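Local coordinates for malonyl CoA-acyl carrier protein transacylase (PDB 2QC3) that catalyses transfer of the malonyl group from coenzyme A to holo acyl carrier protein, supplying malonyl-ACP for fatty acid biosynthesis, at residues 133-138 with 183-188; 145-150 with 173-178; 157-162 with 276-281. All blocks are in the same frame, centred on the assembly; numbering follows the deposited sequence.

Contact 1 of 3, residues 133-138 with 183-188; sequences SAVLGG and ARVRAL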
loop_
_atom_site.group_PDB
_atom_site.type_symbol
_atom_site.label_atom_id
_atom_site.label_comp_id
_atom_site.label_asym_id
_atom_site.label_seq_id
_atom_site.Cartn_x
_atom_site.Cartn_y
_atom_site.Cartn_z
ATOM N N SER A 133 -13.050 9.029 -3.062
ATOM C CA SER A 133 -14.085 8.997 -2.045
ATOM C C SER A 133 -14.444 7.556 -1.783
ATOM O O SER A 133 -14.702 6.782 -2.714
ATOM C CB SER A 133 -15.343 9.750 -2.495
ATOM O OG SER A 133 -15.109 11.143 -2.610
ATOM N N ALA A 134 -14.446 7.191 -0.510
ATOM C CA ALA A 134 -14.806 5.847 -0.128
ATOM C C ALA A 134 -16.316 5.758 -0.282
ATOM O O ALA A 134 -17.032 6.743 -0.073
ATOM C CB ALA A 134 -14.401 5.585 1.330
ATOM N N VAL A 135 -16.796 4.594 -0.694
ATOM C CA VAL A 135 -18.226 4.367 -0.831
ATOM C C VAL A 135 -18.470 3.057 -0.098
ATOM O O VAL A 135 -18.042 1.994 -0.549
ATOM C CB VAL A 135 -18.663 4.216 -2.302
ATOM C CG1 VAL A 135 -20.169 3.985 -2.366
ATOM C CG2 VAL A 135 -18.285 5.473 -3.097
ATOM N N LEU A 136 -19.136 3.140 1.045
ATOM C CA LEU A 136 -19.406 1.953 1.840
ATOM C C LEU A 136 -20.876 1.563 1.810
ATOM O O LEU A 136 -21.759 2.414 1.913
ATOM C CB LEU A 136 -18.955 2.177 3.283
ATOM C CG LEU A 136 -17.465 2.468 3.474
ATOM C CD1 LEU A 136 -17.122 2.452 4.964
ATOM C CD2 LEU A 136 -16.644 1.418 2.734
ATOM N N GLY A 137 -21.129 0.266 1.666
ATOM C CA GLY A 137 -22.495 -0.220 1.629
ATOM C C GLY A 137 -23.177 0.017 0.293
ATOM O O GLY A 137 -22.516 0.271 -0.723
ATOM N N GLY A 138 -24.504 -0.054 0.301
ATOM C CA GLY A 138 -25.268 0.139 -0.915
ATOM C C GLY A 138 -25.267 -1.134 -1.735
ATOM O O GLY A 138 -24.521 -2.067 -1.434
ATOM N N ALA A 183 -25.772 3.536 0.437
ATOM C CA ALA A 183 -24.332 3.730 0.292
ATOM C C ALA A 183 -23.862 5.024 0.946
ATOM O O ALA A 183 -24.458 6.082 0.761
ATOM C CB ALA A 183 -23.950 3.725 -1.189
ATOM N N ARG A 184 -22.787 4.924 1.717
ATOM C CA ARG A 184 -22.204 6.073 2.395
ATOM C C ARG A 184 -21.019 6.533 1.561
ATOM O O ARG A 184 -20.161 5.734 1.208
ATOM C CB ARG A 184 -21.708 5.680 3.789
ATOM C CG ARG A 184 -22.783 5.553 4.845
ATOM C CD ARG A 184 -22.334 4.586 5.928
ATOM N NE ARG A 184 -20.943 4.803 6.316
ATOM C CZ ARG A 184 -20.123 3.841 6.730
ATOM N NH1 ARG A 184 -20.551 2.586 6.813
ATOM N NH2 ARG A 184 -18.873 4.132 7.060
ATOM N N VAL A 185 -20.976 7.820 1.254
ATOM C CA VAL A 185 -19.894 8.374 0.464
ATOM C C VAL A 185 -19.078 9.322 1.318
ATOM O O VAL A 185 -19.615 10.272 1.887
ATOM C CB VAL A 185 -20.433 9.143 -0.753
ATOM C CG1 VAL A 185 -19.271 9.762 -1.535
ATOM C CG2 VAL A 185 -21.240 8.201 -1.643
ATOM N N ARG A 186 -17.781 9.059 1.414
ATOM C CA ARG A 186 -16.894 9.905 2.195
ATOM C C ARG A 186 -15.649 10.281 1.402
ATOM O O ARG A 186 -14.845 9.417 1.043
ATOM C CB ARG A 186 -16.471 9.199 3.488
ATOM C CG ARG A 186 -15.669 7.928 3.266
ATOM C CD ARG A 186 -15.128 7.381 4.583
ATOM N NE ARG A 186 -14.239 8.338 5.237
ATOM C CZ ARG A 186 -12.940 8.135 5.440
ATOM N NH1 ARG A 186 -12.373 7.002 5.046
ATOM N NH2 ARG A 186 -12.205 9.074 6.023
ATOM N N ALA A 187 -15.499 11.573 1.133
ATOM C CA ALA A 187 -14.346 12.073 0.398
ATOM C C ALA A 187 -13.112 11.786 1.230
ATOM O O ALA A 187 -13.116 12.007 2.441
ATOM C CB ALA A 187 -14.483 13.566 0.168
ATOM N N LEU A 188 -12.061 11.282 0.591
ATOM C CA LEU A 188 -10.831 10.976 1.304
ATOM C C LEU A 188 -9.873 12.158 1.223
ATOM O O LEU A 188 -9.902 12.935 0.262
ATOM C CB LEU A 188 -10.185 9.718 0.720
ATOM C CG LEU A 188 -11.085 8.480 0.719
ATOM C CD1 LEU A 188 -10.400 7.363 -0.044
ATOM C CD2 LEU A 188 -11.392 8.042 2.164
#
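Leu-136 lies over Arg-184 where the first and last strands of a ferredoxin-like beta-alpha-beta-beta-alpha-beta subdomain pair antiparallel. Leu-136 CB stands above one face of the guanidinium, 3.9 Å over its plane and displaced toward the rim, while its CD1 reaches Arg-184 NH2 at 3.2 Å; the two side chains cross obliquely. A bend at chi3 (43°) brings the Arg-184 guanidinium across to Leu-136 on the adjacent strand. The next cross-strand pair on this face meets through aliphatic atoms: Arg-186 CG, held between its backbone N and carbonyl carbon at chi1 63°, comes to 3.3 Å from Ala-134 CB. Leu-188 CD2 lies over a face of the Arg-186 guanidinium and also touches Ala-134 CB.

The other face carries Ser-133, Val-135, Val-185 and Ala-187, and helix 169-177 packs on it through Leu-172, Leu-175 and Ala-176. There Val-135 CG2 meets Val-185 CG2 at 4.3 Å in a non-hydrogen-bonded pair. Four backbone bonds join the hydrogen-bonded pairs Ala-134/Arg-186 and Leu-136/Arg-184, the straightest being Arg-184 N to Leu-136 O at 2.7 Å. At the far end of the pairing, Ser-133 OG rests 3.2 Å from Ala-187 CA.

Contact 2 of 3, residues 145-150 with 173-178; sequences SRLEQL and EKLAED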
loop_
_atom_site.group_PDB
_atom_site.type_symbol
_atom_site.label_atom_id
_atom_site.label_comp_id
_atom_site.label_asym_id
_atom_site.label_seq_id
_atom_site.Cartn_x
_atom_site.Cartn_y
_atom_site.Cartn_z
ATOM N N SER A 145 -22.393 0.719 -11.049
ATOM C CA SER A 145 -23.088 1.283 -12.200
ATOM C C SER A 145 -23.142 2.805 -12.101
ATOM O O SER A 145 -22.892 3.513 -13.076
ATOM C CB SER A 145 -24.510 0.728 -12.265
ATOM O OG SER A 145 -25.303 1.458 -13.178
ATOM N N ARG A 146 -23.466 3.312 -10.918
ATOM C CA ARG A 146 -23.532 4.749 -10.743
ATOM C C ARG A 146 -22.164 5.376 -10.998
ATOM O O ARG A 146 -22.075 6.436 -11.606
ATOM C CB ARG A 146 -24.019 5.106 -9.335
ATOM C CG ARG A 146 -24.172 6.611 -9.101
ATOM C CD ARG A 146 -25.076 7.241 -10.159
ATOM N NE ARG A 146 -25.219 8.685 -9.995
ATOM C CZ ARG A 146 -25.813 9.485 -10.879
ATOM N NH1 ARG A 146 -26.320 8.981 -11.998
ATOM N NH2 ARG A 146 -25.912 10.785 -10.639
ATOM N N LEU A 147 -21.099 4.719 -10.543
ATOM C CA LEU A 147 -19.759 5.255 -10.755
ATOM C C LEU A 147 -19.455 5.438 -12.244
ATOM O O LEU A 147 -18.947 6.480 -12.652
ATOM C CB LEU A 147 -18.687 4.353 -10.119
ATOM C CG LEU A 147 -18.707 4.082 -8.607
ATOM C CD1 LEU A 147 -17.354 3.480 -8.190
ATOM C CD2 LEU A 147 -18.958 5.367 -7.831
ATOM N N GLU A 148 -19.759 4.432 -13.055
ATOM C CA GLU A 148 -19.499 4.536 -14.490
ATOM C C GLU A 148 -20.327 5.658 -15.098
ATOM O O GLU A 148 -19.852 6.373 -15.971
ATOM C CB GLU A 148 -19.820 3.217 -15.201
ATOM C CG GLU A 148 -19.680 3.241 -16.707
ATOM C CD GLU A 148 -21.005 3.015 -17.405
ATOM O OE1 GLU A 148 -21.887 3.898 -17.326
ATOM O OE2 GLU A 148 -21.169 1.944 -18.029
ATOM N N GLN A 149 -21.560 5.802 -14.630
ATOM C CA GLN A 149 -22.455 6.849 -15.120
ATOM C C GLN A 149 -21.839 8.232 -14.918
ATOM O O GLN A 149 -22.070 9.137 -15.711
ATOM C CB GLN A 149 -23.795 6.815 -14.376
ATOM C CG GLN A 149 -24.647 5.562 -14.568
ATOM C CD GLN A 149 -25.858 5.554 -13.637
ATOM O OE1 GLN A 149 -26.643 6.502 -13.618
ATOM N NE2 GLN A 149 -26.009 4.485 -12.860
ATOM N N LEU A 150 -21.062 8.382 -13.848
ATOM C CA LEU A 150 -20.435 9.656 -13.510
ATOM C C LEU A 150 -18.974 9.777 -13.942
ATOM O O LEU A 150 -18.287 10.728 -13.560
ATOM C CB LEU A 150 -20.534 9.880 -12.001
ATOM C CG LEU A 150 -21.962 9.863 -11.443
ATOM C CD1 LEU A 150 -21.951 9.852 -9.912
ATOM C CD2 LEU A 150 -22.720 11.079 -11.985
ATOM N N GLU A 173 -18.331 14.987 -6.433
ATOM C CA GLU A 173 -19.332 15.811 -5.771
ATOM C C GLU A 173 -20.738 15.391 -6.175
ATOM O O GLU A 173 -21.648 15.343 -5.346
ATOM C CB GLU A 173 -19.120 17.287 -6.115
ATOM C CG GLU A 173 -17.887 17.882 -5.480
ATOM C CD GLU A 173 -17.716 19.353 -5.802
ATOM O OE1 GLU A 173 -18.624 20.153 -5.478
ATOM O OE2 GLU A 173 -16.671 19.713 -6.375
ATOM N N LYS A 174 -20.928 15.098 -7.454
ATOM C CA LYS A 174 -22.243 14.671 -7.899
ATOM C C LYS A 174 -22.570 13.324 -7.247
ATOM O O LYS A 174 -23.736 12.999 -7.045
ATOM C CB LYS A 174 -22.291 14.546 -9.424
ATOM C CG LYS A 174 -22.115 15.860 -10.175
ATOM C CD LYS A 174 -22.230 15.646 -11.680
ATOM C CE LYS A 174 -22.377 16.970 -12.410
ATOM N NZ LYS A 174 -22.612 16.751 -13.862
ATOM N N LEU A 175 -21.536 12.555 -6.912
ATOM C CA LEU A 175 -21.719 11.248 -6.275
ATOM C C LEU A 175 -22.236 11.440 -4.857
ATOM O O LEU A 175 -23.202 10.795 -4.443
ATOM C CB LEU A 175 -20.398 10.465 -6.229
ATOM C CG LEU A 175 -20.422 9.137 -5.447
ATOM C CD1 LEU A 175 -21.407 8.159 -6.095
ATOM C CD2 LEU A 175 -19.032 8.528 -5.409
ATOM N N ALA A 176 -21.577 12.328 -4.119
ATOM C CA ALA A 176 -21.960 12.620 -2.744
ATOM C C ALA A 176 -23.325 13.307 -2.674
ATOM O O ALA A 176 -24.046 13.158 -1.687
ATOM C CB ALA A 176 -20.895 13.494 -2.082
ATOM N N GLU A 177 -23.685 14.053 -3.714
ATOM C CA GLU A 177 -24.974 14.740 -3.732
ATOM C C GLU A 177 -26.149 13.774 -3.807
ATOM O O GLU A 177 -27.175 13.978 -3.158
ATOM C CB GLU A 177 -25.075 15.703 -4.919
ATOM C CG GLU A 177 -24.624 17.123 -4.641
ATOM C CD GLU A 177 -25.190 18.111 -5.656
ATOM O OE1 GLU A 177 -25.112 17.827 -6.871
ATOM O OE2 GLU A 177 -25.711 19.171 -5.239
ATOM N N ASP A 178 -26.002 12.732 -4.614
ATOM C CA ASP A 178 -27.060 11.744 -4.782
ATOM C C ASP A 178 -26.512 10.331 -4.669
ATOM O O ASP A 178 -26.440 9.600 -5.654
ATOM C CB ASP A 178 -27.742 11.923 -6.144
ATOM C CG ASP A 178 -28.648 13.136 -6.187
ATOM O OD1 ASP A 178 -28.134 14.277 -6.113
ATOM O OD2 ASP A 178 -29.881 12.943 -6.288
HETATM O O HOH W 1 -25.053 10.562 -7.805
#
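Leu-150 lays its CD1 methyl against the backbone of helix 169-177, 3.9 Å from Leu-175 CA and close to the CB of the same residue, the two leucine side chains crossing at about a right angle. Its other methyl, CD2, brushes Lys-174 CB on one side and sits over a face of the Arg-146 guanidinium, offset toward the rim. Deeper in, Leu-175 CG is anti to the backbone N (chi1 174°), which carries both methyls toward Leu-147; the nearest approach is 4.0 Å between Leu-147 CD2 and Leu-175 CD2. The CG methylene of Arg-146 approaches Leu-175 CD1 loosely.

These are the last turns of the two helices of the ferredoxin-like subdomain, packed side by side on one face of its antiparallel sheet. Leu-147 and Leu-175 both reach Ala-165 of strand 162-166.

Toward the outside the contact turns polar, and a water takes the place of direct hydrogen bonds. It accepts from Arg-146 NE at 2.9 Å and donates to Lys-174 O at 2.9 Å and to Asp-178 O at 2.7 Å, so the arginine is tied through it to the C-terminal end of helix 169-177, where its positive charge is probably favourable. Rotation of the guanidinium is further restrained by Gln-149. Arg-146 NH1 donates to Gln-149 OE1 at 3.0 Å; the oxygen lies almost in the guanidinium plane, although the donor stands 54° out of the amide carbonyl plane. Gln-149 is steadied in turn from one helical turn back, its NE2 donating to Ser-145 OG at 3.1 Å.

Contact 3 of 3, residues 157-162 with 276-281; sequences RNAAGQ and SGIAKR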
loop_
_atom_site.group_PDB
_atom_site.type_symbol
_atom_site.label_atom_id
_atom_site.label_comp_id
_atom_site.label_asym_id
_atom_site.label_seq_id
_atom_site.Cartn_x
_atom_site.Cartn_y
_atom_site.Cartn_z
ATOM N N ARG A 157 -11.061 -1.759 -4.973
ATOM C CA ARG A 157 -12.107 -2.761 -4.777
ATOM C C ARG A 157 -11.462 -3.484 -3.597
ATOM O O ARG A 157 -10.583 -4.325 -3.776
ATOM C CB ARG A 157 -12.253 -3.714 -5.976
ATOM C CG ARG A 157 -12.902 -3.102 -7.244
ATOM C CD ARG A 157 -14.331 -2.615 -7.005
ATOM N NE ARG A 157 -15.258 -3.679 -6.615
ATOM C CZ ARG A 157 -15.890 -4.499 -7.455
ATOM N NH1 ARG A 157 -15.714 -4.403 -8.771
ATOM N NH2 ARG A 157 -16.713 -5.421 -6.969
ATOM N N ASN A 158 -11.887 -3.140 -2.387
ATOM C CA ASN A 158 -11.295 -3.717 -1.186
ATOM C C ASN A 158 -11.999 -4.922 -0.571
ATOM O O ASN A 158 -11.343 -5.790 0.004
ATOM C CB ASN A 158 -11.121 -2.620 -0.135
ATOM C CG ASN A 158 -10.148 -1.549 -0.576
ATOM O OD1 ASN A 158 -9.112 -1.850 -1.164
ATOM N ND2 ASN A 158 -10.465 -0.291 -0.282
ATOM N N ALA A 159 -13.323 -4.963 -0.692
ATOM C CA ALA A 159 -14.137 -6.059 -0.172
ATOM C C ALA A 159 -15.583 -5.774 -0.571
ATOM O O ALA A 159 -15.892 -4.682 -1.048
ATOM C CB ALA A 159 -14.014 -6.133 1.364
ATOM N N ALA A 160 -16.473 -6.742 -0.383
ATOM C CA ALA A 160 -17.872 -6.517 -0.730
ATOM C C ALA A 160 -18.368 -5.294 0.045
ATOM O O ALA A 160 -18.194 -5.204 1.257
ATOM C CB ALA A 160 -18.712 -7.744 -0.380
ATOM N N GLY A 161 -18.968 -4.340 -0.659
ATOM C CA GLY A 161 -19.460 -3.146 0.008
ATOM C C GLY A 161 -18.366 -2.183 0.437
ATOM O O GLY A 161 -18.627 -1.238 1.172
ATOM N N GLN A 162 -17.134 -2.422 -0.001
ATOM C CA GLN A 162 -16.032 -1.534 0.352
ATOM C C GLN A 162 -15.275 -1.144 -0.906
ATOM O O GLN A 162 -14.392 -1.871 -1.370
ATOM C CB GLN A 162 -15.079 -2.199 1.349
ATOM C CG GLN A 162 -15.686 -2.424 2.728
ATOM C CD GLN A 162 -14.669 -2.923 3.735
ATOM O OE1 GLN A 162 -13.624 -2.304 3.928
ATOM N NE2 GLN A 162 -14.971 -4.040 4.386
ATOM N N SER A 276 -5.637 -6.155 7.852
ATOM C CA SER A 276 -5.870 -7.305 8.709
ATOM C C SER A 276 -7.368 -7.602 8.802
ATOM O O SER A 276 -7.800 -8.739 8.599
ATOM C CB SER A 276 -5.306 -7.039 10.107
ATOM O OG SER A 276 -3.894 -7.048 10.101
ATOM N N GLY A 277 -8.149 -6.570 9.109
ATOM C CA GLY A 277 -9.589 -6.723 9.228
ATOM C C GLY A 277 -10.236 -7.159 7.925
ATOM O O GLY A 277 -11.127 -8.009 7.919
ATOM N N ILE A 278 -9.804 -6.568 6.815
ATOM C CA ILE A 278 -10.356 -6.943 5.521
ATOM C C ILE A 278 -10.008 -8.402 5.239
ATOM O O ILE A 278 -10.871 -9.176 4.846
ATOM C CB ILE A 278 -9.800 -6.050 4.376
ATOM C CG1 ILE A 278 -10.525 -4.705 4.349
ATOM C CG2 ILE A 278 -10.024 -6.727 3.036
ATOM C CD1 ILE A 278 -10.630 -4.019 5.686
ATOM N N ALA A 279 -8.747 -8.770 5.466
ATOM C CA ALA A 279 -8.281 -10.134 5.231
ATOM C C ALA A 279 -8.993 -11.167 6.108
ATOM O O ALA A 279 -9.177 -12.314 5.694
ATOM C CB ALA A 279 -6.780 -10.216 5.452
ATOM N N LYS A 280 -9.385 -10.756 7.312
ATOM C CA LYS A 280 -10.086 -11.639 8.246
ATOM C C LYS A 280 -11.408 -12.121 7.672
ATOM O O LYS A 280 -11.760 -13.291 7.793
ATOM C CB LYS A 280 -10.412 -10.911 9.555
ATOM C CG LYS A 280 -9.307 -10.810 10.575
ATOM C CD LYS A 280 -9.792 -9.958 11.733
ATOM C CE LYS A 280 -8.787 -9.895 12.860
ATOM N NZ LYS A 280 -8.629 -11.181 13.563
ATOM N N ARG A 281 -12.143 -11.197 7.064
ATOM C CA ARG A 281 -13.454 -11.500 6.515
ATOM C C ARG A 281 -13.496 -12.697 5.570
ATOM O O ARG A 281 -14.474 -13.442 5.557
ATOM C CB ARG A 281 -14.032 -10.261 5.822
ATOM C CG ARG A 281 -15.525 -10.363 5.554
ATOM C CD ARG A 281 -16.117 -9.089 4.947
ATOM N NE ARG A 281 -16.179 -7.967 5.883
ATOM C CZ ARG A 281 -15.187 -7.107 6.101
ATOM N NH1 ARG A 281 -14.037 -7.228 5.450
ATOM N NH2 ARG A 281 -15.347 -6.116 6.968
#
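A classic beta bulge, with Asn-158 and Ala-159 both facing Gln-162, shapes the tip of the hairpin formed by strands 153-159 and 162-166 and presents it to helix 275-282. The bulge is held by Asn-158 N bonding to Gln-162 O at 3.0 Å, with a weaker bond from Ala-159 N to the same oxygen; a type II turn from Ala-159 to Gln-162 closes the hairpin, with Gly-161 at positive phi.

Ile-278 is the apolar residue that the helix sets against the bulge. Its CG2 branch, anti to the backbone N, comes within 3.4 Å of Asn-158 O and more loosely touches Ala-159 CB. The other branch, CG1 with CD1, passes beside the Gln-162 amide, CD1 lying 3.9 Å from OE1.

Gln-162 reaches out extended beyond CG and meets Arg-281 coming from the opposite direction. Gln-162 NE2 stands over one face of the Arg-281 guanidinium, 3.3 Å from its NH2 and slightly farther from NH1. The amide and guanidinium planes are 87° apart, nearly perpendicular. Both groups are donors there, so this is a packing contact and not a hydrogen bond. A bend at chi3 (-71°) helps bring the guanidinium to the Gln-162 amide; NH1 also approaches Ala-159 CB.

The contact spans the two subdomains of the FabD fold near the catalytic cleft: the side chain of Asn-158 is about 7 Å from that of Ser-92, the probable nucleophile. Trp-251 of helix 251-260 touches both Asn-158 and Ile-278, Asn-158 also packs on Val-164 of strand 162-166, and Ser-276 OG is hydrogen-bonded to Glu-268 at the end of strand 263-268, which belongs to the parallel sheet.

In the fold
From the N terminus, the chain first builds part of the large alpha/beta subdomain and then enters the ferredoxin-like one at strand 130-136. Contact 1 closes the loop from there to strand 184-187, bringing the first and last strands of the small subdomain together. Contact 2 nests within that span, joining its two helices; Leu-175 also packs on Val-135 and Val-185, so helix pair and strand pair share one core. Contact 3 starts inside both loops, at the hairpin tip 157-162, and leaves them for helix 275-282, crossing both and bridging to the large subdomain. Gly-137 N probably bonds to Gly-161 O, linking contacts 1 and 3 through the sheet, whereas contacts 2 and 3 do not touch.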